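Phage-related protein (Bordetella bronchiseptica RB50, PDB 3BJQ) is probably a phage major capsid protein, related to the gpE-type coat proteins, that would build the shell of a phage head. Local coordinates at residues Lys90-Arg93 against Glu94-Arg97; Glu126-Gln129 against Ile130-Pro134; Thr266-Glu270 against Gly271-Val275. All coordinates share one frame; numbering follows the deposited sequence.

Contact 1 of 3, residues Lys90-Arg93 against Glu94-Arg97; sequences KVPR and ELMR
P92 meets L95 and E94 where the strand 87-92 ends and the chain coils into a single 3-10 turn. The P92 ring lies obliquely against L95, with P92 CD 4.0 Å from L95 CD1. Behind it, L95 N donates to P92 O over 3.2 Å. One residue on, M96 N donates to R93 O over 2.8 Å.

The side chain of E94 can be followed outward. Its CB rests against the carbonyl carbon of R93. CG turns back and comes within 4.2 Å of P92 CB. The bend at chi2 (-71°) folds the carboxylate over the start of the turn instead of letting it run outward. CD then lies 3.9 Å from R93 CG. The two oxygens part here. OE2 packs on P92 CB at 3.3 Å. OE1 faces the edge of the R93 guanidinium, where it makes a long salt bridge of 3.9 Å to R93 NE. The carboxylate and guanidinium planes are 74° apart, so the two groups do not pair flat.

On the inner side, M96 SE, of a selenomethionine, touches V91 CG1 at 4.0 Å. The two side chains cross at about a right angle. L107 of the helix 105-131 and P103 also pack on both residues. P92 and L95 both pack on E259 of a second subunit.

Consecutive i to i+3 backbone bonds of this kind are typical of a 3-10 turn, which here ends the strand 87-92 beside a second subunit.

Contact 2 of 3, residues Glu126-Gln129 against Ile130-Pro134; sequences ECAQ and IALDP
I130 packs against E126 in the last turn of the helix 105-131, which A128 and Q129 share. I130 CG1, anti to the carbonyl carbon (chi1 -67°), touches E126 O at 3.4 Å. With the E126 chain bent at chi2, OE1 comes alongside the same I130 CG1, at 3.8 Å. P297 of the strand 286-299 packs on both side chains. I130 N divides its hydrogen bonding between E126 O and, weakly, C127 O. A131 N makes a straighter bond to C127 O, 2.9 Å long with an N-H...O angle of 171°.

A128 acts through its carbonyl. A128 O accepts from L132 N at 3.1 Å, and L132 CB and CG close over the same oxygen.

Q129 contributes its carbonyl too. D133 CB packs 3.4 Å from Q129 O, and a water donates both to Q129 O, at 2.9 Å, and to D133 OD2. The other carboxylate oxygen, D133 OD1, accepts from A135 N, two residues on, an Asx turn.

This is the C-terminal end of an alpha-helix. The i+4 to i bonds run out at L132 N to A128 O, L132 leaves helical angles, and the chain passes into the loop before strand 142-144.

Contact 3 of 3, residues Thr266-Glu270 against Gly271-Val275; sequences TYQIE and GHPLV
I269 and H272 close a type II beta turn at the end of the strand 264-269. The chain turns through E270 and G271 before it enters the strand 274-281. H272 N donates to I269 O over 3.1 Å, the bond that defines the turn. G271, with phi 95°, takes the third position of the turn, the usual place of glycine in type II. The peptide bond between H272 and P273 is cis, so the backbone bends again directly after the turn.

The I269 and H272 side chains lie side by side and point the same way. I269 CB sits over the centre of the imidazole, 3.8 Å from its centroid and 1° off the ring normal. This is a CH-pi contact. I269 CG2, the branch anti to the backbone N, covers the same face nearer its outer end, 3.7 Å from H272 NE2. Y43 also packs on both residues. The ring is held at a second point, since H272 ND1 is hydrogen-bonded to D294 N of the strand 286-299.

Q268 reaches across the mouth of the turn. Its chain runs extended beyond CG, and CG passes 4.2 Å from H272 CB. The amide plane and the imidazole plane are 49° apart. Q268 OE1 binds a tetraethylene glycol molecule, probably from the crystallisation liquor, so both ends of the amide have partners. E270 is directed away from the turn and packs on L107 of a fourth subunit.

The cis proline follows the residue that Q268 holds. P273 CD lies 4.0 Å from Q268 NE2. That nitrogen donates to H272 O at 3.0 Å, with the acceptor near the amide plane and the donor well above the plane of the H272 carbonyl.

Contacts 1, 2 and 3 follow one another along the chain without overlap. Contact 1 ends the strand 87-92, and contact 2 closes the helix 105-131 that comes next. Their centres are about 39 Å apart and their nearest atoms about 23 Å. Contacts 1 and 3 both reach the mixed sheet containing strand 286-299, with nearest atoms about 9 Å apart. Contacts 2 and 3 come closest, at about 5 Å between nearest atoms, but do not touch. The bound tetraethylene glycol meets Q268 of contact 3. Other subunits pack on contacts 1 and 3, whereas none touches contact 2.

Contact 1 of 3, residues Lys90-Arg93 against Glu94-Arg97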
ATOM      1  N   LYS E  90     -28.827 -17.062  15.264  1.00 31.33           N
ATOM      2  CA  LYS E  90     -28.756 -18.490  14.972  1.00 34.87           C
ATOM      3  C   LYS E  90     -28.655 -18.715  13.479  1.00 33.26           C
ATOM      4  O   LYS E  90     -29.427 -18.150  12.716  1.00 30.21           O
ATOM      5  CB  LYS E  90     -30.034 -19.154  15.514  1.00 33.58           C
ATOM      6  CG  LYS E  90     -30.221 -20.602  15.255  1.00 44.08           C
ATOM      7  CD  LYS E  90     -31.379 -21.178  16.106  1.00 40.96           C
ATOM      8  CE  LYS E  90     -32.716 -20.484  15.824  1.00 49.36           C
ATOM      9  NZ  LYS E  90     -33.076 -20.548  14.365  1.00 47.08           N
ATOM     10  N   VAL E  91     -27.677 -19.521  13.078  1.00 33.00           N
ATOM     11  CA  VAL E  91     -27.571 -19.957  11.700  1.00 32.83           C
ATOM     12  C   VAL E  91     -27.808 -21.448  11.678  1.00 33.36           C
ATOM     13  O   VAL E  91     -26.933 -22.212  12.090  1.00 36.90           O
ATOM     14  CB  VAL E  91     -26.192 -19.613  11.064  1.00 31.15           C
ATOM     15  CG1 VAL E  91     -26.089 -20.259   9.704  1.00 28.31           C
ATOM     16  CG2 VAL E  91     -26.027 -18.135  10.928  1.00 29.65           C
ATOM     17  N   PRO E  92     -28.995 -21.878  11.211  1.00 34.69           N
ATOM     18  CA  PRO E  92     -29.308 -23.289  11.185  1.00 35.22           C
ATOM     19  C   PRO E  92     -28.495 -24.040  10.138  1.00 36.19           C
ATOM     20  O   PRO E  92     -28.164 -23.485   9.081  1.00 34.32           O
ATOM     21  CB  PRO E  92     -30.816 -23.320  10.842  1.00 34.82           C
ATOM     22  CG  PRO E  92     -31.132 -22.077  10.231  1.00 35.34           C
ATOM     23  CD  PRO E  92     -30.093 -21.063  10.660  1.00 35.49           C
ATOM     24  N   ARG E  93     -28.200 -25.305  10.414  1.00 37.13           N
ATOM     25  CA  ARG E  93     -27.368 -26.079   9.495  1.00 38.17           C
ATOM     26  C   ARG E  93     -28.016 -26.280   8.119  1.00 38.15           C
ATOM     27  O   ARG E  93     -27.294 -26.415   7.128  1.00 35.64           O
ATOM     28  CB  ARG E  93     -26.995 -27.431  10.088  1.00 36.39           C
ATOM     29  CG  ARG E  93     -28.166 -28.273  10.381  1.00 41.42           C
ATOM     30  CD  ARG E  93     -27.761 -29.633  10.731  1.00 45.08           C
ATOM     31  NE  ARG E  93     -28.932 -30.438  11.005  1.00 49.78           N
ATOM     32  CZ  ARG E  93     -28.888 -31.739  11.246  1.00 54.42           C
ATOM     33  NH1 ARG E  93     -27.720 -32.370  11.250  1.00 59.79           N
ATOM     34  NH2 ARG E  93     -30.006 -32.406  11.478  1.00 52.75           N
ATOM     35  N   GLU E  94     -29.354 -26.255   8.060  1.00 38.67           N
ATOM     36  CA  GLU E  94     -30.081 -26.503   6.820  1.00 38.81           C
ATOM     37  C   GLU E  94     -29.818 -25.414   5.795  1.00 37.79           C
ATOM     38  O   GLU E  94     -30.014 -25.639   4.615  1.00 35.78           O
ATOM     39  CB  GLU E  94     -31.584 -26.788   7.031  1.00 42.25           C
ATOM     40  CG  GLU E  94     -32.237 -26.331   8.342  1.00 49.45           C
ATOM     41  CD  GLU E  94     -31.813 -27.149   9.573  1.00 55.58           C
ATOM     42  OE1 GLU E  94     -31.901 -28.404   9.555  1.00 60.85           O
ATOM     43  OE2 GLU E  94     -31.398 -26.517  10.570  1.00 53.97           O
ATOM     44  N   LEU E  95     -29.345 -24.248   6.255  1.00 37.23           N
ATOM     45  CA  LEU E  95     -28.928 -23.151   5.384  1.00 36.07           C
ATOM     46  C   LEU E  95     -27.472 -23.288   4.902  1.00 36.17           C
ATOM     47  O   LEU E  95     -27.010 -22.488   4.094  1.00 35.79           O
ATOM     48  CB  LEU E  95     -29.088 -21.815   6.120  1.00 36.26           C
ATOM     49  CG  LEU E  95     -30.524 -21.317   6.245  1.00 36.29           C
ATOM     50  CD1 LEU E  95     -30.521 -19.941   6.826  1.00 32.99           C
ATOM     51  CD2 LEU E  95     -31.196 -21.310   4.882  1.00 34.64           C
HETATM   52  N   MSE E  96     -26.769 -24.327   5.355  1.00 36.45           N
HETATM   53  CA  MSE E  96     -25.342 -24.495   5.020  1.00 38.05           C
HETATM   54  C   MSE E  96     -25.049 -25.771   4.255  1.00 38.58           C
HETATM   55  O   MSE E  96     -25.538 -26.835   4.607  1.00 37.92           O
HETATM   56  CB  MSE E  96     -24.496 -24.507   6.297  1.00 38.60           C
HETATM   57  CG  MSE E  96     -24.678 -23.271   7.151  1.00 40.71           C
HETATM   58 SE   MSE E  96     -23.750 -23.434   8.848  0.75 38.59          SE
HETATM   59  CE  MSE E  96     -22.016 -23.282   8.157  1.00 23.58           C
ATOM     60  N   ARG E  97     -24.224 -25.660   3.214  1.00 40.96           N
ATOM     61  CA  ARG E  97     -23.784 -26.841   2.456  1.00 42.82           C
ATOM     62  C   ARG E  97     -22.995 -27.768   3.384  1.00 42.80           C
ATOM     63  O   ARG E  97     -23.244 -28.975   3.450  1.00 43.83           O
ATOM     64  CB  ARG E  97     -22.889 -26.440   1.281  1.00 43.17           C
ATOM     65  CG  ARG E  97     -22.469 -27.630   0.403  1.00 50.28           C
ATOM     66  CD  ARG E  97     -21.413 -27.244  -0.627  1.00 47.61           C
ATOM     67  NE  ARG E  97     -20.189 -26.752   0.003  1.00 51.32           N
ATOM     68  CZ  ARG E  97     -19.255 -27.530   0.552  1.00 52.97           C
ATOM     69  NH1 ARG E  97     -19.404 -28.852   0.584  1.00 49.16           N
ATOM     70  NH2 ARG E  97     -18.183 -26.975   1.101  1.00 54.40           N
TER

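Contact 2 of 3, residues Glu126-Gln129 against Ile130-Pro134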
ATOM      1  N   GLU E 126     -39.857   1.643  24.005  1.00 33.26           N
ATOM      2  CA  GLU E 126     -39.396   2.326  25.222  1.00 35.06           C
ATOM      3  C   GLU E 126     -39.248   3.836  25.044  1.00 32.84           C
ATOM      4  O   GLU E 126     -39.448   4.596  25.970  1.00 33.06           O
ATOM      5  CB  GLU E 126     -38.107   1.722  25.770  1.00 35.93           C
ATOM      6  CG  GLU E 126     -38.371   0.927  27.044  1.00 49.80           C
ATOM      7  CD  GLU E 126     -39.252   1.732  28.044  1.00 60.25           C
ATOM      8  OE1 GLU E 126     -38.933   2.920  28.316  1.00 59.29           O
ATOM      9  OE2 GLU E 126     -40.281   1.188  28.516  1.00 64.40           O
ATOM     10  N   CYS E 127     -38.881   4.258  23.850  1.00 32.74           N
ATOM     11  CA  CYS E 127     -38.794   5.667  23.550  1.00 31.69           C
ATOM     12  C   CYS E 127     -40.182   6.326  23.587  1.00 32.60           C
ATOM     13  O   CYS E 127     -40.366   7.388  24.194  1.00 32.25           O
ATOM     14  CB  CYS E 127     -38.164   5.864  22.182  1.00 32.97           C
ATOM     15  SG  CYS E 127     -36.389   5.526  22.148  1.00 31.93           S
ATOM     16  N   ALA E 128     -41.143   5.695  22.913  1.00 31.01           N
ATOM     17  CA  ALA E 128     -42.505   6.185  22.878  1.00 31.41           C
ATOM     18  C   ALA E 128     -43.060   6.239  24.288  1.00 33.35           C
ATOM     19  O   ALA E 128     -43.771   7.180  24.642  1.00 34.49           O
ATOM     20  CB  ALA E 128     -43.389   5.295  21.976  1.00 30.32           C
ATOM     21  N   GLN E 129     -42.719   5.229  25.091  1.00 35.76           N
ATOM     22  CA  GLN E 129     -43.238   5.086  26.451  1.00 36.96           C
ATOM     23  C   GLN E 129     -42.794   6.246  27.347  1.00 37.38           C
ATOM     24  O   GLN E 129     -43.546   6.659  28.237  1.00 38.62           O
ATOM     25  CB  GLN E 129     -42.799   3.716  26.995  1.00 39.44           C
ATOM     26  CG  GLN E 129     -43.512   3.203  28.230  1.00 48.87           C
ATOM     27  CD  GLN E 129     -44.979   2.869  27.989  1.00 61.30           C
ATOM     28  OE1 GLN E 129     -45.446   2.825  26.846  1.00 66.75           O
ATOM     29  NE2 GLN E 129     -45.713   2.624  29.072  1.00 66.51           N
ATOM     30  N   ILE E 130     -41.608   6.801  27.067  1.00 36.44           N
ATOM     31  CA  ILE E 130     -41.064   7.924  27.810  1.00 35.79           C
ATOM     32  C   ILE E 130     -41.530   9.253  27.247  1.00 34.63           C
ATOM     33  O   ILE E 130     -42.085  10.063  27.981  1.00 36.15           O
ATOM     34  CB  ILE E 130     -39.519   7.914  27.810  1.00 35.81           C
ATOM     35  CG1 ILE E 130     -38.984   6.722  28.601  1.00 38.54           C
ATOM     36  CG2 ILE E 130     -38.990   9.179  28.437  1.00 33.62           C
ATOM     37  CD1 ILE E 130     -37.525   6.544  28.407  1.00 38.76           C
ATOM     38  N   ALA E 131     -41.287   9.490  25.962  1.00 32.61           N
ATOM     39  CA  ALA E 131     -41.610  10.793  25.356  1.00 33.07           C
ATOM     40  C   ALA E 131     -43.082  11.156  25.411  1.00 33.32           C
ATOM     41  O   ALA E 131     -43.411  12.327  25.574  1.00 33.82           O
ATOM     42  CB  ALA E 131     -41.120  10.856  23.947  1.00 32.59           C
ATOM     43  N   LEU E 132     -43.964  10.162  25.301  1.00 33.13           N
ATOM     44  CA  LEU E 132     -45.416  10.415  25.242  1.00 33.17           C
ATOM     45  C   LEU E 132     -46.123  10.233  26.589  1.00 34.58           C
ATOM     46  O   LEU E 132     -47.351  10.127  26.661  1.00 34.08           O
ATOM     47  CB  LEU E 132     -46.061   9.513  24.194  1.00 34.06           C
ATOM     48  CG  LEU E 132     -45.405   9.574  22.810  1.00 32.85           C
ATOM     49  CD1 LEU E 132     -46.220   8.723  21.820  1.00 31.95           C
ATOM     50  CD2 LEU E 132     -45.275  10.992  22.297  1.00 30.72           C
ATOM     51  N   ASP E 133     -45.340  10.228  27.655  1.00 35.16           N
ATOM     52  CA  ASP E 133     -45.857  10.101  29.003  1.00 35.85           C
ATOM     53  C   ASP E 133     -46.103  11.497  29.563  1.00 37.41           C
ATOM     54  O   ASP E 133     -45.136  12.232  29.813  1.00 36.75           O
ATOM     55  CB  ASP E 133     -44.835   9.364  29.846  1.00 37.84           C
ATOM     56  CG  ASP E 133     -45.289   9.139  31.261  1.00 43.46           C
ATOM     57  OD1 ASP E 133     -46.400   9.567  31.621  1.00 41.22           O
ATOM     58  OD2 ASP E 133     -44.494   8.555  32.025  1.00 46.91           O
ATOM     59  N   PRO E 134     -47.397  11.881  29.737  1.00 37.28           N
ATOM     60  CA  PRO E 134     -47.707  13.239  30.174  1.00 37.84           C
ATOM     61  C   PRO E 134     -47.229  13.547  31.592  1.00 38.85           C
ATOM     62  O   PRO E 134     -47.058  14.711  31.947  1.00 40.58           O
ATOM     63  CB  PRO E 134     -49.231  13.289  30.081  1.00 39.53           C
ATOM     64  CG  PRO E 134     -49.674  11.894  30.180  1.00 37.73           C
ATOM     65  CD  PRO E 134     -48.621  11.083  29.530  1.00 36.65           C
TER
HETATM   66  O   HOH W   1     -42.807   6.906  31.030  1.00 40.88           O

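Contact 3 of 3, residues Thr266-Glu270 against Gly271-Val275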
ATOM      1  N   THR E 266     -30.289   7.829  24.305  1.00 28.16           N
ATOM      2  CA  THR E 266     -30.295   6.391  24.530  1.00 28.13           C
ATOM      3  C   THR E 266     -28.935   6.094  25.214  1.00 30.04           C
ATOM      4  O   THR E 266     -27.877   6.158  24.598  1.00 30.00           O
ATOM      5  CB  THR E 266     -30.536   5.569  23.212  1.00 25.58           C
ATOM      6  OG1 THR E 266     -31.873   5.804  22.708  1.00 26.90           O
ATOM      7  CG2 THR E 266     -30.346   4.089  23.437  1.00 21.00           C
ATOM      8  N   TYR E 267     -28.972   5.874  26.520  1.00 31.50           N
ATOM      9  CA  TYR E 267     -27.776   5.515  27.291  1.00 29.54           C
ATOM     10  C   TYR E 267     -27.390   4.132  26.810  1.00 31.46           C
ATOM     11  O   TYR E 267     -28.186   3.195  26.941  1.00 31.98           O
ATOM     12  CB  TYR E 267     -28.100   5.514  28.807  1.00 31.78           C
ATOM     13  CG  TYR E 267     -28.038   6.881  29.480  1.00 27.35           C
ATOM     14  CD1 TYR E 267     -28.347   8.050  28.780  1.00 32.74           C
ATOM     15  CD2 TYR E 267     -27.717   7.001  30.807  1.00 34.62           C
ATOM     16  CE1 TYR E 267     -28.293   9.294  29.378  1.00 29.55           C
ATOM     17  CE2 TYR E 267     -27.680   8.261  31.429  1.00 33.59           C
ATOM     18  CZ  TYR E 267     -27.949   9.394  30.704  1.00 32.84           C
ATOM     19  OH  TYR E 267     -27.908  10.626  31.302  1.00 30.69           O
ATOM     20  N   GLN E 268     -26.196   3.989  26.234  1.00 31.22           N
ATOM     21  CA  GLN E 268     -25.811   2.735  25.618  1.00 31.14           C
ATOM     22  C   GLN E 268     -24.420   2.347  26.018  1.00 32.01           C
ATOM     23  O   GLN E 268     -23.509   3.156  25.961  1.00 31.75           O
ATOM     24  CB  GLN E 268     -25.889   2.817  24.093  1.00 31.83           C
ATOM     25  CG  GLN E 268     -25.686   1.460  23.425  1.00 32.06           C
ATOM     26  CD  GLN E 268     -26.362   1.363  22.076  1.00 37.23           C
ATOM     27  OE1 GLN E 268     -27.583   1.504  21.978  1.00 40.32           O
ATOM     28  NE2 GLN E 268     -25.577   1.112  21.029  1.00 30.19           N
ATOM     29  N   ILE E 269     -24.244   1.095  26.426  1.00 32.15           N
ATOM     30  CA  ILE E 269     -22.919   0.659  26.854  1.00 33.37           C
ATOM     31  C   ILE E 269     -21.899   0.857  25.735  1.00 33.47           C
ATOM     32  O   ILE E 269     -22.150   0.496  24.595  1.00 31.94           O
ATOM     33  CB  ILE E 269     -22.915  -0.806  27.314  1.00 33.28           C
ATOM     34  CG1 ILE E 269     -23.831  -0.967  28.526  1.00 34.09           C
ATOM     35  CG2 ILE E 269     -21.509  -1.232  27.622  1.00 33.04           C
ATOM     36  CD1 ILE E 269     -23.420  -0.133  29.770  1.00 32.06           C
ATOM     37  N   GLU E 270     -20.741   1.418  26.075  1.00 37.29           N
ATOM     38  CA  GLU E 270     -19.727   1.756  25.077  1.00 41.28           C
ATOM     39  C   GLU E 270     -19.315   0.511  24.282  1.00 39.38           C
ATOM     40  O   GLU E 270     -19.076  -0.543  24.845  1.00 37.76           O
ATOM     41  CB  GLU E 270     -18.507   2.388  25.747  1.00 41.27           C
ATOM     42  CG  GLU E 270     -17.547   3.072  24.780  1.00 48.06           C
ATOM     43  CD  GLU E 270     -16.366   3.755  25.483  1.00 52.89           C
ATOM     44  OE1 GLU E 270     -16.166   3.538  26.715  1.00 66.52           O
ATOM     45  OE2 GLU E 270     -15.636   4.516  24.794  1.00 66.91           O
ATOM     46  N   GLY E 271     -19.278   0.638  22.965  1.00 39.82           N
ATOM     47  CA  GLY E 271     -18.895  -0.477  22.107  1.00 40.77           C
ATOM     48  C   GLY E 271     -20.057  -1.284  21.574  1.00 40.86           C
ATOM     49  O   GLY E 271     -19.907  -1.983  20.575  1.00 43.70           O
ATOM     50  N   HIS E 272     -21.222  -1.182  22.205  1.00 38.25           N
ATOM     51  CA  HIS E 272     -22.394  -1.914  21.739  1.00 36.19           C
ATOM     52  C   HIS E 272     -22.957  -1.233  20.485  1.00 35.25           C
ATOM     53  O   HIS E 272     -22.905  -0.023  20.368  1.00 37.83           O
ATOM     54  CB  HIS E 272     -23.429  -2.033  22.848  1.00 33.59           C
ATOM     55  CG  HIS E 272     -23.006  -2.939  23.957  1.00 35.28           C
ATOM     56  ND1 HIS E 272     -23.897  -3.660  24.718  1.00 31.21           N
ATOM     57  CD2 HIS E 272     -21.775  -3.298  24.387  1.00 32.96           C
ATOM     58  CE1 HIS E 272     -23.240  -4.378  25.605  1.00 36.96           C
ATOM     59  NE2 HIS E 272     -21.949  -4.178  25.424  1.00 34.12           N
ATOM     60  N   PRO E 273     -23.515  -2.004  19.543  1.00 34.67           N
ATOM     61  CA  PRO E 273     -23.694  -3.442  19.545  1.00 36.05           C
ATOM     62  C   PRO E 273     -22.432  -4.250  19.306  1.00 35.93           C
ATOM     63  O   PRO E 273     -21.608  -3.850  18.489  1.00 35.17           O
ATOM     64  CB  PRO E 273     -24.656  -3.664  18.373  1.00 34.90           C
ATOM     65  CG  PRO E 273     -24.372  -2.559  17.471  1.00 34.82           C
ATOM     66  CD  PRO E 273     -24.107  -1.392  18.346  1.00 36.10           C
ATOM     67  N   LEU E 274     -22.329  -5.376  20.014  1.00 34.56           N
ATOM     68  CA  LEU E 274     -21.230  -6.334  19.870  1.00 36.93           C
ATOM     69  C   LEU E 274     -21.790  -7.685  19.439  1.00 33.79           C
ATOM     70  O   LEU E 274     -22.841  -8.065  19.888  1.00 33.42           O
ATOM     71  CB  LEU E 274     -20.508  -6.565  21.207  1.00 38.32           C
ATOM     72  CG  LEU E 274     -19.823  -5.440  21.987  1.00 45.31           C
ATOM     73  CD1 LEU E 274     -19.558  -5.908  23.431  1.00 36.50           C
ATOM     74  CD2 LEU E 274     -18.527  -4.944  21.304  1.00 44.81           C
ATOM     75  N   VAL E 275     -21.077  -8.381  18.561  1.00 33.13           N
ATOM     76  CA  VAL E 275     -21.400  -9.752  18.176  1.00 32.03           C
ATOM     77  C   VAL E 275     -20.211 -10.614  18.593  1.00 34.88           C
ATOM     78  O   VAL E 275     -19.051 -10.266  18.311  1.00 32.11           O
ATOM     79  CB  VAL E 275     -21.596  -9.896  16.676  1.00 30.96           C
ATOM     80  CG1 VAL E 275     -21.981 -11.311  16.340  1.00 24.51           C
ATOM     81  CG2 VAL E 275     -22.675  -8.903  16.188  1.00 20.53           C
TER